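Local coordinates for hypothetical protein (Leishmania major, PDB 2AR1), which is of unknown function but carries an EVE domain of the PUA clan, which suggests binding of nucleic acids, perhaps with modified bases, at residues His20-Lys25 with Val151-Ala156; Thr41-Gly46 with Trp112-Val117. One frame throughout, in Å; residues are numbered along the deposited sequence.

Contact 1: residues His20-Lys25 with Val151-Ala156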
# COMPACT_ATOMS: atom_id res chain seq x y z
N HIS A 20 -3.51 11.58 6.32
CA HIS A 20 -3.93 11.22 4.96
C HIS A 20 -4.01 9.71 4.76
O HIS A 20 -3.60 8.92 5.63
CB HIS A 20 -3.03 11.90 3.96
CG HIS A 20 -3.05 13.38 4.11
ND1 HIS A 20 -4.21 14.12 4.06
CD2 HIS A 20 -2.07 14.24 4.50
CE1 HIS A 20 -3.92 15.40 4.32
NE2 HIS A 20 -2.64 15.49 4.60
N TYR A 21 -4.55 9.29 3.63
CA TYR A 21 -4.95 7.90 3.46
C TYR A 21 -4.42 7.42 2.16
O TYR A 21 -4.43 8.19 1.15
CB TYR A 21 -6.51 7.73 3.45
CG TYR A 21 -7.13 8.55 4.61
CD1 TYR A 21 -7.49 9.86 4.44
CD2 TYR A 21 -7.43 7.96 5.86
CE1 TYR A 21 -8.06 10.64 5.43
CE2 TYR A 21 -8.00 8.71 6.82
CZ TYR A 21 -8.30 10.05 6.66
OH TYR A 21 -8.84 10.80 7.72
N TRP A 22 -4.04 6.15 2.12
CA TRP A 22 -3.43 5.53 0.91
C TRP A 22 -3.78 4.08 0.77
O TRP A 22 -4.17 3.43 1.76
CB TRP A 22 -1.90 5.60 1.00
CG TRP A 22 -1.39 7.00 1.33
CD1 TRP A 22 -1.18 7.52 2.56
CD2 TRP A 22 -1.02 8.04 0.39
NE1 TRP A 22 -0.69 8.82 2.46
CE2 TRP A 22 -0.59 9.15 1.14
CE3 TRP A 22 -1.00 8.12 -1.02
CZ2 TRP A 22 -0.17 10.31 0.55
CZ3 TRP A 22 -0.59 9.25 -1.59
CH2 TRP A 22 -0.16 10.35 -0.82
N LEU A 23 -3.57 3.60 -0.44
CA LEU A 23 -3.67 2.18 -0.67
C LEU A 23 -2.33 1.67 -1.22
O LEU A 23 -1.81 2.21 -2.25
CB LEU A 23 -4.84 1.90 -1.64
CG LEU A 23 -5.16 0.49 -2.05
CD1 LEU A 23 -6.62 0.27 -2.43
CD2 LEU A 23 -4.26 -0.09 -3.15
N LEU A 24 -1.85 0.57 -0.69
CA LEU A 24 -0.61 -0.03 -1.11
C LEU A 24 -0.93 -1.44 -1.60
O LEU A 24 -1.52 -2.26 -0.86
CB LEU A 24 0.39 -0.06 0.05
CG LEU A 24 1.18 1.25 0.20
CD1 LEU A 24 0.25 2.44 0.23
CD2 LEU A 24 2.01 1.19 1.48
N LYS A 25 -0.53 -1.77 -2.81
CA LYS A 25 -0.75 -3.09 -3.40
C LYS A 25 0.45 -4.00 -3.09
O LYS A 25 1.61 -3.55 -3.12
CB LYS A 25 -0.89 -2.97 -4.92
CG LYS A 25 -2.14 -2.30 -5.34
CD LYS A 25 -2.32 -2.53 -6.80
CE LYS A 25 -2.95 -1.40 -7.49
NZ LYS A 25 -3.15 -1.91 -8.92
N VAL A 151 1.02 2.46 -5.36
CA VAL A 151 0.86 3.29 -4.17
C VAL A 151 -0.10 4.42 -4.55
O VAL A 151 0.27 5.25 -5.40
CB VAL A 151 2.18 3.84 -3.64
CG1 VAL A 151 1.92 4.73 -2.47
CG2 VAL A 151 3.15 2.76 -3.21
N GLN A 152 -1.31 4.44 -4.02
CA GLN A 152 -2.40 5.31 -4.45
C GLN A 152 -2.98 6.17 -3.34
O GLN A 152 -3.15 5.69 -2.20
CB GLN A 152 -3.53 4.48 -5.09
CG GLN A 152 -3.07 3.30 -5.92
CD GLN A 152 -4.22 2.44 -6.33
OE1 GLN A 152 -5.32 2.53 -5.73
NE2 GLN A 152 -3.99 1.56 -7.31
N PRO A 153 -3.34 7.44 -3.66
CA PRO A 153 -4.13 8.18 -2.67
C PRO A 153 -5.55 7.65 -2.61
O PRO A 153 -6.10 7.14 -3.62
CB PRO A 153 -4.12 9.61 -3.22
CG PRO A 153 -4.06 9.40 -4.65
CD PRO A 153 -3.22 8.20 -4.93
N VAL A 154 -6.04 7.66 -1.35
CA VAL A 154 -7.38 7.33 -0.99
C VAL A 154 -8.04 8.57 -0.33
O VAL A 154 -7.50 9.21 0.52
CB VAL A 154 -7.37 6.09 -0.02
CG1 VAL A 154 -8.79 5.71 0.45
CG2 VAL A 154 -6.77 4.88 -0.76
N SER A 155 -9.29 8.87 -0.74
CA SER A 155 -9.91 10.03 -0.09
C SER A 155 -10.33 9.64 1.35
O SER A 155 -10.58 8.41 1.61
CB SER A 155 -11.09 10.58 -0.89
OG SER A 155 -12.15 9.64 -0.86
N ALA A 156 -10.59 10.61 2.17
CA ALA A 156 -11.08 10.36 3.54
C ALA A 156 -12.38 9.56 3.50
O ALA A 156 -12.55 8.64 4.36
CB ALA A 156 -11.25 11.61 4.32
O HOH W 1 -5.78 11.02 1.46
O HOH W 2 -4.74 0.05 -9.53

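Contact 2: residues Thr41-Gly46 with Trp112-Val117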
# COMPACT_ATOMS: atom_id res chain seq x y z
N THR A 41 6.65 -4.12 11.77
CA THR A 41 6.95 -3.05 10.82
C THR A 41 7.77 -3.60 9.64
O THR A 41 8.56 -4.56 9.80
CB THR A 41 7.71 -1.84 11.44
OG1 THR A 41 9.04 -2.24 11.78
CG2 THR A 41 7.02 -1.31 12.72
N SER A 42 7.69 -2.92 8.50
CA SER A 42 8.46 -3.31 7.35
C SER A 42 8.69 -2.09 6.47
O SER A 42 7.81 -1.25 6.35
CB SER A 42 7.72 -4.38 6.57
OG SER A 42 8.34 -4.65 5.29
N PRO A 43 9.87 -2.00 5.84
CA PRO A 43 10.02 -0.99 4.76
C PRO A 43 9.10 -1.40 3.62
O PRO A 43 8.88 -2.57 3.44
CB PRO A 43 11.48 -1.13 4.36
CG PRO A 43 11.92 -2.44 4.89
CD PRO A 43 11.07 -2.82 6.03
N TRP A 44 8.61 -0.45 2.82
CA TRP A 44 7.81 -0.80 1.67
C TRP A 44 8.69 -0.84 0.41
O TRP A 44 8.66 0.09 -0.42
CB TRP A 44 6.64 0.16 1.54
CG TRP A 44 5.54 -0.43 0.74
CD1 TRP A 44 5.21 -0.12 -0.51
CD2 TRP A 44 4.67 -1.48 1.15
NE1 TRP A 44 4.16 -0.89 -0.94
CE2 TRP A 44 3.81 -1.73 0.09
CE3 TRP A 44 4.53 -2.22 2.34
CZ2 TRP A 44 2.82 -2.68 0.18
CZ3 TRP A 44 3.58 -3.13 2.41
CH2 TRP A 44 2.72 -3.35 1.35
N ASP A 45 9.48 -1.91 0.30
CA ASP A 45 10.47 -2.02 -0.76
C ASP A 45 9.86 -2.52 -2.05
O ASP A 45 8.76 -3.04 -2.08
CB ASP A 45 11.62 -2.94 -0.36
CG ASP A 45 11.17 -4.31 -0.08
OD1 ASP A 45 10.83 -5.06 -0.99
OD2 ASP A 45 11.19 -4.61 1.10
N GLY A 46 10.58 -2.28 -3.14
CA GLY A 46 10.29 -2.88 -4.43
C GLY A 46 9.32 -2.19 -5.34
O GLY A 46 8.92 -2.78 -6.35
N TRP A 112 14.88 5.24 -6.36
CA TRP A 112 13.82 4.54 -5.66
C TRP A 112 13.81 4.88 -4.17
O TRP A 112 14.87 4.96 -3.50
CB TRP A 112 13.89 3.04 -5.96
CG TRP A 112 13.85 2.78 -7.41
CD1 TRP A 112 14.84 2.24 -8.15
CD2 TRP A 112 12.79 3.11 -8.33
NE1 TRP A 112 14.46 2.19 -9.49
CE2 TRP A 112 13.19 2.67 -9.61
CE3 TRP A 112 11.51 3.64 -8.17
CZ2 TRP A 112 12.37 2.80 -10.77
CZ3 TRP A 112 10.70 3.80 -9.32
CH2 TRP A 112 11.14 3.36 -10.60
N LYS A 113 12.61 5.12 -3.67
CA LYS A 113 12.39 5.56 -2.29
C LYS A 113 11.32 4.72 -1.64
O LYS A 113 10.45 4.14 -2.34
CB LYS A 113 11.97 7.04 -2.24
CG LYS A 113 12.86 7.94 -2.98
CD LYS A 113 14.24 8.02 -2.38
CE LYS A 113 14.98 9.11 -3.12
NZ LYS A 113 16.37 8.74 -3.49
N MET A 114 11.35 4.62 -0.30
CA MET A 114 10.33 3.85 0.36
C MET A 114 10.12 4.35 1.78
O MET A 114 11.04 4.83 2.43
CB MET A 114 10.72 2.39 0.42
CG MET A 114 11.91 2.10 1.25
SD MET A 114 12.58 0.46 1.06
CE MET A 114 13.96 0.49 2.20
N VAL A 115 8.87 4.20 2.23
CA VAL A 115 8.49 4.40 3.62
C VAL A 115 8.55 3.10 4.40
O VAL A 115 8.78 2.03 3.82
CB VAL A 115 7.10 5.03 3.78
CG1 VAL A 115 7.03 6.39 3.03
CG2 VAL A 115 6.01 4.13 3.18
N ASP A 116 8.50 3.25 5.73
CA ASP A 116 8.22 2.09 6.65
C ASP A 116 6.79 2.14 7.06
O ASP A 116 6.24 3.19 7.28
CB ASP A 116 9.08 2.15 7.90
CG ASP A 116 10.54 1.75 7.67
OD1 ASP A 116 10.91 1.36 6.52
OD2 ASP A 116 11.31 1.83 8.66
N VAL A 117 6.17 0.95 7.18
CA VAL A 117 4.77 0.89 7.65
C VAL A 117 4.70 -0.07 8.80
O VAL A 117 5.57 -0.91 8.96
CB VAL A 117 3.76 0.48 6.60
CG1 VAL A 117 3.69 1.46 5.45
CG2 VAL A 117 4.02 -0.91 6.05

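Contact 1: residues His20-Lys25 with Val151-Ala156
L23 and Q152 bond to each other twice through their backbones, the hydrogen-bonded pair at the heart of an antiparallel edge of the EVE-domain sheet, where strand 151-154 lies outermost against strand 21-25. The L23 N to Q152 O bond is 2.8 Å and its return, Q152 N to L23 O, is 2.9 Å. Farther along, V154 N gives a third bond to Y21 O. Water 1 links the same two residues, accepting from Y21 N and donating to V154 O. At the far end, water 2 joins K25 NZ to Q152 NE2, weakly on the glutamine side; these two groups are also held by the carbonyls of R147 and L149, respectively.

Packing divides between the two faces. L24 and V151 point the same way and touch through CD1 and CG1, on the face where M59 packs against both. On the other face, V154 CG2 rests 3.5 Å from L23 N, while L143 of helix 142-145 lies over L23 and Q152. W22, which also touches M59, turns CG anti to its carbonyl carbon; this chi1 of -51° leaves the benzo side of the indole beside strand 151-154, with Q152 O at the ring edge, near its plane, and W22 CE3 3.5 Å from P153 CA. Where helix 156-169 begins, Y21 CE1 meets A156 CB at 3.5 Å.

Contact 2: residues Thr41-Gly46 with Trp112-Val117
P43 and D116 face each other in a non-hydrogen-bonded pair where the short strand 41-43 runs antiparallel along strand 113-117, forming the other outer edge of the mixed sheet of the EVE domain. Backbone bonds flank this pair: S42 and V117 exchange two, N to O in each direction, and W44 N reaches V115 O at 2.7 Å. The close pairing brings P43 CA within 3.4 Å of V115 O, a CA-H...O contact.

The side chains then sort themselves by face. With CG anti to its carbonyl carbon (chi1 -75°), D116 carries its carboxylate alongside the proline, and OD1 comes to 3.3 Å from P43 CB. That same oxygen takes a hydrogen bond from Y88 OH on strand 76-89, a bond that may restrict the turning of the carboxylate. M114, two residues before D116, reaches the same proline CB with its terminal methyl. Its CG lies between the backbone N and the carbonyl carbon (chi1 66°), and the chain is extended beyond, so that CE ends 3.7 Å from P43 CB while SD passes 3.7 Å from D45 CA. At its root, M114 CB is pressed to 3.2 Å from W44 O.

On the opposite face, W44 swings its indole inward, and CE3 meets V117 CG2 obliquely; F67 meets the same indole with its plane at about 90°, and M56 also packs on it. A glycerol, probably from the crystallisation liquor, lies about 4 Å from the W44 side chain. S42 folds its hydroxyl onto its own strand, where OG donates to P43 O at 2.8 Å.

How the contacts relate
From the N terminus, the chain first lays down strand 21-26, then passes through helix 33-39 into strand 41-43, the first half of contact 2. Helix 50-58 and strands 64-69 and 76-89 follow before strand 113-128 returns to close that contact, 66 residues on. Only after helices 129-132 and 142-145 does strand 151-154 come back to strand 21-26, closing contact 1 over 126 residues. Contact 2 is therefore nested within the loop of contact 1. The two fasten the outermost strands at opposite edges of one mixed sheet, their centres about 15 Å apart, yet they meet: W44 CZ2 lies 3.6 Å from L24 CB.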